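Local coordinates for protein agglutinin (Galanthus nivalis, PDB 1JPC) that binds alpha-linked D-mannose as a homotetrameric, secreted bulb-type lectin, with high affinity for alpha-(1-3)-mannose oligomers, and shows antiviral activity, at residues A[61-66]-A[72-77]; A[84-89]-A[94-99]; A[51-56]-A[67-72]. All coordinates share one frame; numbering follows the deposited sequence.

Contact 1 of 3, residues A[61-66]-A[72-77]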
loop_
_atom_site.group_PDB
_atom_site.type_symbol
_atom_site.label_atom_id
_atom_site.label_comp_id
_atom_site.label_asym_id
_atom_site.label_seq_id
_atom_site.Cartn_x
_atom_site.Cartn_y
_atom_site.Cartn_z
ATOM N N ASN A 61 -12.657 -18.171 -14.622
ATOM C CA ASN A 61 -12.836 -17.344 -15.809
ATOM C C ASN A 61 -12.994 -15.858 -15.479
ATOM O O ASN A 61 -13.763 -15.479 -14.591
ATOM C CB ASN A 61 -14.046 -17.838 -16.613
ATOM C CG ASN A 61 -13.926 -17.541 -18.100
ATOM O OD1 ASN A 61 -12.852 -17.193 -18.594
ATOM N ND2 ASN A 61 -15.028 -17.696 -18.825
ATOM N N LEU A 62 -12.201 -15.033 -16.153
ATOM C CA LEU A 62 -12.237 -13.585 -15.980
ATOM C C LEU A 62 -13.139 -13.089 -17.108
ATOM O O LEU A 62 -12.787 -13.229 -18.279
ATOM C CB LEU A 62 -10.825 -13.013 -16.130
ATOM C CG LEU A 62 -10.650 -11.532 -15.820
ATOM C CD1 LEU A 62 -10.870 -11.316 -14.340
ATOM C CD2 LEU A 62 -9.261 -11.085 -16.216
ATOM N N VAL A 63 -14.295 -12.528 -16.769
ATOM C CA VAL A 63 -15.249 -12.073 -17.783
ATOM C C VAL A 63 -15.738 -10.620 -17.650
ATOM O O VAL A 63 -16.074 -10.171 -16.551
ATOM C CB VAL A 63 -16.516 -12.987 -17.768
ATOM C CG1 VAL A 63 -17.410 -12.694 -18.966
ATOM C CG2 VAL A 63 -16.123 -14.464 -17.727
ATOM N N VAL A 64 -15.783 -9.896 -18.769
ATOM C CA VAL A 64 -16.299 -8.528 -18.795
ATOM C C VAL A 64 -17.776 -8.638 -19.211
ATOM O O VAL A 64 -18.080 -9.141 -20.297
ATOM C CB VAL A 64 -15.556 -7.651 -19.825
ATOM C CG1 VAL A 64 -16.252 -6.301 -19.972
ATOM C CG2 VAL A 64 -14.129 -7.442 -19.397
ATOM N N TYR A 65 -18.688 -8.201 -18.348
ATOM C CA TYR A 65 -20.125 -8.271 -18.622
ATOM C C TYR A 65 -20.775 -6.912 -18.837
ATOM O O TYR A 65 -20.401 -5.939 -18.183
ATOM C CB TYR A 65 -20.851 -8.934 -17.449
ATOM C CG TYR A 65 -20.675 -10.424 -17.341
ATOM C CD1 TYR A 65 -21.235 -11.280 -18.288
ATOM C CD2 TYR A 65 -19.964 -10.983 -16.280
ATOM C CE1 TYR A 65 -21.089 -12.658 -18.185
ATOM C CE2 TYR A 65 -19.812 -12.362 -16.165
ATOM C CZ TYR A 65 -20.377 -13.193 -17.122
ATOM O OH TYR A 65 -20.224 -14.556 -17.026
ATOM N N ASN A 66 -21.741 -6.825 -19.750
ATOM C CA ASN A 66 -22.449 -5.561 -19.933
ATOM C C ASN A 66 -23.635 -5.614 -18.960
ATOM O O ASN A 66 -23.863 -6.650 -18.326
ATOM C CB ASN A 66 -22.872 -5.328 -21.400
ATOM C CG ASN A 66 -23.962 -6.284 -21.890
ATOM O OD1 ASN A 66 -24.463 -7.136 -21.160
ATOM N ND2 ASN A 66 -24.334 -6.123 -23.150
ATOM N N ILE A 72 -18.865 -9.741 -22.922
ATOM C CA ILE A 72 -18.233 -8.918 -23.948
ATOM C C ILE A 72 -16.826 -9.439 -24.271
ATOM O O ILE A 72 -16.350 -9.315 -25.401
ATOM C CB ILE A 72 -18.117 -7.443 -23.454
ATOM C CG1 ILE A 72 -19.500 -6.887 -23.101
ATOM C CG2 ILE A 72 -17.425 -6.574 -24.485
ATOM C CD1 ILE A 72 -20.504 -6.921 -24.242
ATOM N N TRP A 73 -16.155 -9.996 -23.267
ATOM C CA TRP A 73 -14.809 -10.535 -23.416
ATOM C C TRP A 73 -14.577 -11.513 -22.275
ATOM O O TRP A 73 -15.184 -11.382 -21.210
ATOM C CB TRP A 73 -13.779 -9.396 -23.343
ATOM C CG TRP A 73 -12.327 -9.840 -23.378
ATOM C CD1 TRP A 73 -11.536 -9.975 -24.484
ATOM C CD2 TRP A 73 -11.510 -10.204 -22.254
ATOM N NE1 TRP A 73 -10.284 -10.405 -24.122
ATOM C CE2 TRP A 73 -10.236 -10.555 -22.762
ATOM C CE3 TRP A 73 -11.731 -10.273 -20.868
ATOM C CZ2 TRP A 73 -9.185 -10.970 -21.936
ATOM C CZ3 TRP A 73 -10.689 -10.688 -20.046
ATOM C CH2 TRP A 73 -9.429 -11.032 -20.584
ATOM N N ALA A 74 -13.735 -12.514 -22.496
ATOM C CA ALA A 74 -13.429 -13.484 -21.452
ATOM C C ALA A 74 -12.031 -14.012 -21.678
ATOM O O ALA A 74 -11.510 -13.923 -22.790
ATOM C CB ALA A 74 -14.428 -14.622 -21.453
ATOM N N SER A 75 -11.391 -14.470 -20.607
ATOM C CA SER A 75 -10.051 -15.022 -20.705
ATOM C C SER A 75 -10.124 -16.440 -21.267
ATOM O O SER A 75 -9.141 -16.941 -21.810
ATOM C CB SER A 75 -9.347 -15.015 -19.343
ATOM O OG SER A 75 -10.166 -15.554 -18.320
ATOM N N ASN A 76 -11.306 -17.056 -21.171
ATOM C CA ASN A 76 -11.547 -18.425 -21.656
ATOM C C ASN A 76 -10.674 -19.410 -20.887
ATOM O O ASN A 76 -10.088 -20.338 -21.454
ATOM C CB ASN A 76 -11.291 -18.547 -23.167
ATOM C CG ASN A 76 -12.173 -17.624 -23.994
ATOM O OD1 ASN A 76 -13.388 -17.555 -23.794
ATOM N ND2 ASN A 76 -11.563 -16.907 -24.930
ATOM N N THR A 77 -10.589 -19.191 -19.582
ATOM C CA THR A 77 -9.800 -20.027 -18.699
ATOM C C THR A 77 -10.732 -20.706 -17.702
ATOM O O THR A 77 -10.297 -21.224 -16.670
ATOM C CB THR A 77 -8.742 -19.185 -17.950
ATOM O OG1 THR A 77 -9.347 -17.978 -17.459
ATOM C CG2 THR A 77 -7.582 -18.834 -18.875
#

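Contact 2 of 3, residues A[84-89]-A[94-99]. With MAN (alpha-D-mannopyranose), chain B.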
loop_
_atom_site.group_PDB
_atom_site.type_symbol
_atom_site.label_atom_id
_atom_site.label_comp_id
_atom_site.label_asym_id
_atom_site.label_seq_id
_atom_site.Cartn_x
_atom_site.Cartn_y
_atom_site.Cartn_z
ATOM N N TYR A 84 -9.657 -18.696 -7.003
ATOM C CA TYR A 84 -8.696 -18.098 -7.930
ATOM C C TYR A 84 -8.461 -16.639 -7.571
ATOM O O TYR A 84 -9.265 -16.029 -6.849
ATOM C CB TYR A 84 -9.241 -18.129 -9.361
ATOM C CG TYR A 84 -9.475 -19.509 -9.907
ATOM C CD1 TYR A 84 -10.685 -20.175 -9.694
ATOM C CD2 TYR A 84 -8.490 -20.152 -10.648
ATOM C CE1 TYR A 84 -10.900 -21.449 -10.207
ATOM C CE2 TYR A 84 -8.692 -21.419 -11.165
ATOM C CZ TYR A 84 -9.894 -22.060 -10.941
ATOM O OH TYR A 84 -10.068 -23.320 -11.445
ATOM N N VAL A 85 -7.361 -16.088 -8.091
ATOM C CA VAL A 85 -7.007 -14.685 -7.890
ATOM C C VAL A 85 -6.452 -14.132 -9.195
ATOM O O VAL A 85 -5.835 -14.864 -9.978
ATOM C CB VAL A 85 -5.925 -14.457 -6.783
ATOM C CG1 VAL A 85 -6.471 -14.775 -5.402
ATOM C CG2 VAL A 85 -4.677 -15.264 -7.073
ATOM N N CYS A 86 -6.783 -12.879 -9.476
ATOM C CA CYS A 86 -6.271 -12.182 -10.642
ATOM C C CYS A 86 -5.379 -11.111 -10.012
ATOM O O CYS A 86 -5.864 -10.266 -9.261
ATOM C CB CYS A 86 -7.403 -11.543 -11.428
ATOM S SG CYS A 86 -6.800 -10.614 -12.838
ATOM N N ILE A 87 -4.081 -11.163 -10.285
ATOM C CA ILE A 87 -3.143 -10.227 -9.690
ATOM C C ILE A 87 -2.464 -9.292 -10.677
ATOM O O ILE A 87 -2.046 -9.721 -11.757
ATOM C CB ILE A 87 -2.003 -10.995 -8.949
ATOM C CG1 ILE A 87 -2.583 -12.025 -7.990
ATOM C CG2 ILE A 87 -1.100 -10.021 -8.171
ATOM C CD1 ILE A 87 -1.527 -12.859 -7.320
ATOM N N LEU A 88 -2.406 -8.009 -10.321
ATOM C CA LEU A 88 -1.683 -7.011 -11.112
ATOM C C LEU A 88 -0.345 -7.045 -10.370
ATOM O O LEU A 88 -0.207 -6.488 -9.274
ATOM C CB LEU A 88 -2.319 -5.617 -11.007
ATOM C CG LEU A 88 -1.459 -4.390 -11.382
ATOM C CD1 LEU A 88 -0.662 -4.614 -12.647
ATOM C CD2 LEU A 88 -2.347 -3.167 -11.540
ATOM N N GLN A 89 0.616 -7.757 -10.949
ATOM C CA GLN A 89 1.921 -7.957 -10.329
ATOM C C GLN A 89 2.892 -6.796 -10.409
ATOM O O GLN A 89 2.783 -5.917 -11.263
ATOM C CB GLN A 89 2.598 -9.215 -10.902
ATOM C CG GLN A 89 1.682 -10.418 -11.052
ATOM C CD GLN A 89 2.401 -11.696 -11.455
ATOM O OE1 GLN A 89 1.950 -12.783 -11.119
ATOM N NE2 GLN A 89 3.513 -11.573 -12.175
ATOM N N VAL A 94 -0.425 -9.057 -15.548
ATOM C CA VAL A 94 -1.704 -9.272 -14.885
ATOM C C VAL A 94 -1.877 -10.773 -15.094
ATOM O O VAL A 94 -1.946 -11.242 -16.232
ATOM C CB VAL A 94 -2.838 -8.490 -15.561
ATOM C CG1 VAL A 94 -4.152 -8.829 -14.903
ATOM C CG2 VAL A 94 -2.560 -7.001 -15.479
ATOM N N VAL A 95 -1.909 -11.524 -14.002
ATOM C CA VAL A 95 -1.983 -12.974 -14.069
ATOM C C VAL A 95 -3.105 -13.584 -13.213
ATOM O O VAL A 95 -3.429 -13.060 -12.150
ATOM C CB VAL A 95 -0.632 -13.562 -13.585
ATOM C CG1 VAL A 95 -0.549 -15.056 -13.835
ATOM C CG2 VAL A 95 0.524 -12.825 -14.232
ATOM N N ILE A 96 -3.697 -14.681 -13.692
ATOM C CA ILE A 96 -4.730 -15.409 -12.944
ATOM C C ILE A 96 -4.050 -16.693 -12.426
ATOM O O ILE A 96 -3.424 -17.416 -13.202
ATOM C CB ILE A 96 -5.931 -15.837 -13.840
ATOM C CG1 ILE A 96 -6.748 -14.628 -14.278
ATOM C CG2 ILE A 96 -6.834 -16.814 -13.097
ATOM C CD1 ILE A 96 -7.881 -14.977 -15.231
ATOM N N TYR A 97 -4.098 -16.927 -11.119
ATOM C CA TYR A 97 -3.512 -18.129 -10.529
ATOM C C TYR A 97 -4.632 -18.880 -9.831
ATOM O O TYR A 97 -5.581 -18.264 -9.325
ATOM C CB TYR A 97 -2.447 -17.810 -9.470
ATOM C CG TYR A 97 -1.171 -17.172 -9.962
ATOM C CD1 TYR A 97 -1.053 -15.785 -10.045
ATOM C CD2 TYR A 97 -0.059 -17.947 -10.271
ATOM C CE1 TYR A 97 0.143 -15.190 -10.421
ATOM C CE2 TYR A 97 1.144 -17.364 -10.652
ATOM C CZ TYR A 97 1.238 -15.986 -10.722
ATOM O OH TYR A 97 2.425 -15.407 -11.097
ATOM N N GLY A 98 -4.507 -20.201 -9.773
ATOM C CA GLY A 98 -5.513 -21.013 -9.109
ATOM C C GLY A 98 -5.385 -22.471 -9.498
ATOM O O GLY A 98 -4.749 -22.786 -10.506
ATOM N N THR A 99 -5.964 -23.370 -8.711
ATOM C CA THR A 99 -6.701 -23.025 -7.505
ATOM C C THR A 99 -5.756 -22.998 -6.310
ATOM O O THR A 99 -4.539 -23.085 -6.468
ATOM C CB THR A 99 -7.795 -24.080 -7.224
ATOM O OG1 THR A 99 -7.234 -25.391 -7.369
ATOM C CG2 THR A 99 -8.961 -23.928 -8.182
HETATM C C1 MAN B . 5.713 -14.296 -16.438
HETATM C C2 MAN B . 5.798 -13.751 -15.016
HETATM C C3 MAN B . 5.204 -14.762 -14.025
HETATM C C4 MAN B . 3.795 -15.182 -14.456
HETATM C C5 MAN B . 3.778 -15.623 -15.920
HETATM C C6 MAN B . 2.381 -15.878 -16.448
HETATM O O2 MAN B . 5.085 -12.526 -14.939
HETATM O O3 MAN B . 5.143 -14.185 -12.728
HETATM O O4 MAN B . 3.347 -16.250 -13.632
HETATM O O5 MAN B . 4.364 -14.600 -16.754
HETATM O O6 MAN B . 2.336 -15.756 -17.864
#

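Contact 3 of 3, residues A[51-56]-A[67-72]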
loop_
_atom_site.group_PDB
_atom_site.type_symbol
_atom_site.label_atom_id
_atom_site.label_comp_id
_atom_site.label_asym_id
_atom_site.label_seq_id
_atom_site.Cartn_x
_atom_site.Cartn_y
_atom_site.Cartn_z
ATOM N N SER A 51 -21.137 0.887 -19.085
ATOM C CA SER A 51 -21.210 0.373 -17.723
ATOM C C SER A 51 -21.002 -1.120 -17.503
ATOM O O SER A 51 -21.804 -1.782 -16.829
ATOM C CB SER A 51 -22.534 0.808 -17.102
ATOM O OG SER A 51 -22.767 2.181 -17.380
ATOM N N CYS A 52 -19.922 -1.651 -18.059
ATOM C CA CYS A 52 -19.595 -3.058 -17.883
ATOM C C CYS A 52 -18.937 -3.263 -16.519
ATOM O O CYS A 52 -18.502 -2.305 -15.877
ATOM C CB CYS A 52 -18.613 -3.511 -18.955
ATOM S SG CYS A 52 -19.316 -3.690 -20.615
ATOM N N PHE A 53 -18.903 -4.508 -16.064
ATOM C CA PHE A 53 -18.254 -4.851 -14.803
ATOM C C PHE A 53 -17.351 -6.050 -15.069
ATOM O O PHE A 53 -17.592 -6.803 -16.018
ATOM C CB PHE A 53 -19.265 -5.133 -13.680
ATOM C CG PHE A 53 -20.271 -6.208 -13.995
ATOM C CD1 PHE A 53 -20.020 -7.539 -13.660
ATOM C CD2 PHE A 53 -21.518 -5.875 -14.548
ATOM C CE1 PHE A 53 -20.992 -8.529 -13.866
ATOM C CE2 PHE A 53 -22.502 -6.853 -14.761
ATOM C CZ PHE A 53 -22.239 -8.183 -14.415
ATOM N N LEU A 54 -16.276 -6.182 -14.293
ATOM C CA LEU A 54 -15.334 -7.293 -14.460
ATOM C C LEU A 54 -15.561 -8.325 -13.356
ATOM O O LEU A 54 -15.614 -7.972 -12.179
ATOM C CB LEU A 54 -13.892 -6.768 -14.421
ATOM C CG LEU A 54 -12.766 -7.789 -14.544
ATOM C CD1 LEU A 54 -12.758 -8.369 -15.949
ATOM C CD2 LEU A 54 -11.435 -7.121 -14.237
ATOM N N SER A 55 -15.702 -9.589 -13.736
ATOM C CA SER A 55 -15.945 -10.657 -12.776
ATOM C C SER A 55 -14.876 -11.751 -12.825
ATOM O O SER A 55 -14.563 -12.284 -13.892
ATOM C CB SER A 55 -17.329 -11.267 -13.021
ATOM O OG SER A 55 -17.697 -12.168 -11.993
ATOM N N MET A 56 -14.280 -12.038 -11.673
ATOM C CA MET A 56 -13.281 -13.089 -11.551
ATOM C C MET A 56 -14.148 -14.205 -10.982
ATOM O O MET A 56 -14.492 -14.198 -9.802
ATOM C CB MET A 56 -12.185 -12.668 -10.559
ATOM C CG MET A 56 -11.096 -13.707 -10.289
ATOM S SD MET A 56 -10.133 -14.169 -11.725
ATOM C CE MET A 56 -10.555 -15.824 -11.927
ATOM N N PRO A 67 -24.387 -4.514 -18.795
ATOM C CA PRO A 67 -25.518 -4.558 -17.859
ATOM C C PRO A 67 -26.515 -5.701 -18.097
ATOM O O PRO A 67 -27.039 -6.288 -17.150
ATOM C CB PRO A 67 -26.156 -3.188 -18.043
ATOM C CG PRO A 67 -24.961 -2.315 -18.327
ATOM C CD PRO A 67 -24.220 -3.153 -19.346
ATOM N N SER A 68 -26.726 -6.060 -19.358
ATOM C CA SER A 68 -27.648 -7.135 -19.707
ATOM C C SER A 68 -27.039 -8.514 -19.443
ATOM O O SER A 68 -27.571 -9.530 -19.898
ATOM C CB SER A 68 -28.055 -7.018 -21.181
ATOM O OG SER A 68 -28.481 -5.699 -21.492
ATOM N N ASN A 69 -25.919 -8.539 -18.730
ATOM C CA ASN A 69 -25.212 -9.775 -18.393
ATOM C C ASN A 69 -24.749 -10.654 -19.554
ATOM O O ASN A 69 -24.707 -11.883 -19.435
ATOM C CB ASN A 69 -25.996 -10.605 -17.371
ATOM C CG ASN A 69 -26.060 -9.942 -16.005
ATOM O OD1 ASN A 69 -25.042 -9.535 -15.446
ATOM N ND2 ASN A 69 -27.260 -9.836 -15.460
ATOM N N LYS A 70 -24.397 -10.033 -20.676
ATOM C CA LYS A 70 -23.883 -10.772 -21.825
ATOM C C LYS A 70 -22.362 -10.577 -21.788
ATOM O O LYS A 70 -21.886 -9.461 -21.558
ATOM C CB LYS A 70 -24.417 -10.193 -23.142
ATOM C CG LYS A 70 -25.889 -9.850 -23.147
ATOM C CD LYS A 70 -26.758 -11.084 -23.020
ATOM C CE LYS A 70 -28.234 -10.709 -22.993
ATOM N NZ LYS A 70 -29.115 -11.894 -22.804
ATOM N N PRO A 71 -21.581 -11.662 -21.953
ATOM C CA PRO A 71 -20.113 -11.571 -21.942
ATOM C C PRO A 71 -19.527 -10.865 -23.169
ATOM O O PRO A 71 -19.672 -11.326 -24.300
ATOM C CB PRO A 71 -19.680 -13.037 -21.872
ATOM C CG PRO A 71 -20.808 -13.763 -22.539
ATOM C CD PRO A 71 -22.015 -13.067 -21.964
ATOM N N ILE A 72 -18.865 -9.741 -22.922
ATOM C CA ILE A 72 -18.233 -8.918 -23.948
ATOM C C ILE A 72 -16.826 -9.439 -24.271
ATOM O O ILE A 72 -16.350 -9.315 -25.401
ATOM C CB ILE A 72 -18.117 -7.443 -23.454
ATOM C CG1 ILE A 72 -19.500 -6.887 -23.101
ATOM C CG2 ILE A 72 -17.425 -6.574 -24.485
ATOM C CD1 ILE A 72 -20.504 -6.921 -24.242
#

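Contact 1 of 3, residues A[61-66]-A[72-77]
V64 and W73 form a hydrogen-bonded pair in an antiparallel beta hairpin, part of the four-stranded sheet of a beta-prism II lectin. Three backbone bonds join the segments: V64 N to W73 O, 2.9 Å; I72 N to V64 O, 2.8 Å; and S75 N to L62 O, 3.0 Å. V64 O takes its proton from I72 N, while W73 N has no partner in the model. V63 and A74 meet as the neighbouring non-hydrogen-bonded pair, on the face opposite to that of V64 and W73. V64 divides its branches, CG1 lying 4.1 Å from I72 CB while CG2 approaches W73 CE3; with CG1 anti to the backbone N (chi1 172°), each methyl meets a different residue. L62 CD2 reaches W73 CZ3 at 4.1 Å, and W102 of the second subunit also packs on L62. N61, Y65, I72, W73, A74 and N76 belong to a glycan pocket occupied in this crystal, so the hairpin carries much of that site. Toward the 75-77 end, side-chain oxygens also serve as acceptors. S75 OG accepts L62 N at 3.0 Å and donates to T77 OG1. N61 OD1 receives T77 N at 3.2 Å, the donor standing 55° out of the amide carbonyl plane.

Contact 2 of 3, residues A[84-89]-A[94-99]
C86 SG against V94 CG1 (3.8 Å) and L88 CD1 against V94 CG2 form the apolar centre, on the face that C86 shares with I96; M56 packs on C86 and I96, while F23 packs on V94. On the other face I87 CD1 meets Y97 CD1 at 4.0 Å, the side chains crossing at about a right angle. Strands 84-88 and 94-98 run antiparallel, 160° apart, joined by reciprocal backbone bonds in the pairs V85–Y97 and I87–V95. At one end T99 CG2 makes a CH-pi contact over the face of the Y84 ring, 3.9 Å from its centroid. The opposite end is polar. Y97 OH donates to Q89 OE1 at 2.7 Å, on a lone pair in the amide plane; amide and ring lie 16° apart. The extended Q89 chain carries the amide to the ring edge, and its NE2 gives mannose O3 a bond of 3.1 Å at 170°. NE2 also bonds D91 OD1. Y97 OH accepts from mannose O4 at 2.8 Å, consistent with the Q89–Y97 bond holding both groups in place. With D91 and N93 also bonded to the sugar, this is one mannose site of a bulb-type lectin, built on a beta-prism II hairpin.

Contact 3 of 3, residues A[51-56]-A[67-72]
The backbones of 51-56 and 67-72 come together at C52 and P67, whose CA atoms are 6.1 Å apart, and no hydrogen bond joins the two segments. This is a strand-to-turn contact in a beta-prism II lectin: strand 53-56 lies beside 62-65, and the turn linking 62-65 to 71-74 bends back toward the start of strand 53-56. The interface is small, 231 Å² counted over both sides, and lies at the surface. Three separate touches make it up. At the start of 51-56, the P67 ring rests by CG on the backbone of S51, 3.5 Å from S51 O, with S51 CB a little farther at 4.1 Å from the same carbon. Next, C52 SG lies 4.1 Å from I72 CG1. The sulfur is anti to its own carbonyl carbon (chi1 -73°) and is bonded to C29, so the I72 side chain packs against a disulfide that ties the residue before strand 53-56 to the loop between strands 21-25 and 31-35. V64 and N66 also pack on C52. I72 itself belongs to an occupied glycan pocket, so the disulfide touches a residue of that pocket. The third touch involves F53, whose CG sits between the backbone N and the carbonyl carbon (chi1 56°), directing the ring toward the turn. N69, a turn residue, brings its amide to that ring with the two planes 78° apart. N69 OD1 lies in the ring plane at its edge, 3.3 Å from F53 CZ.

From the N terminus, 51-56 comes first, then 61-66, 67-72, 72-77 and, later, 84-89 and 94-99. Contacts 1 and 3 cross: contact 3 opens before contact 1, closes inside it, and shares I72 with it. Contact 1 closes the hairpin turn, whereas contact 3 ties that turn back to strand 53-56; V63 O to S55 N and Y65 N to F53 O, both 2.9 Å and probable hydrogen bonds, join the strands between them. Contact 2 follows in series and closes the last hairpin, in another sheet. It meets contact 1 where I96 CD1 packs on L62, and contact 3 through M56, tying the two sheets together.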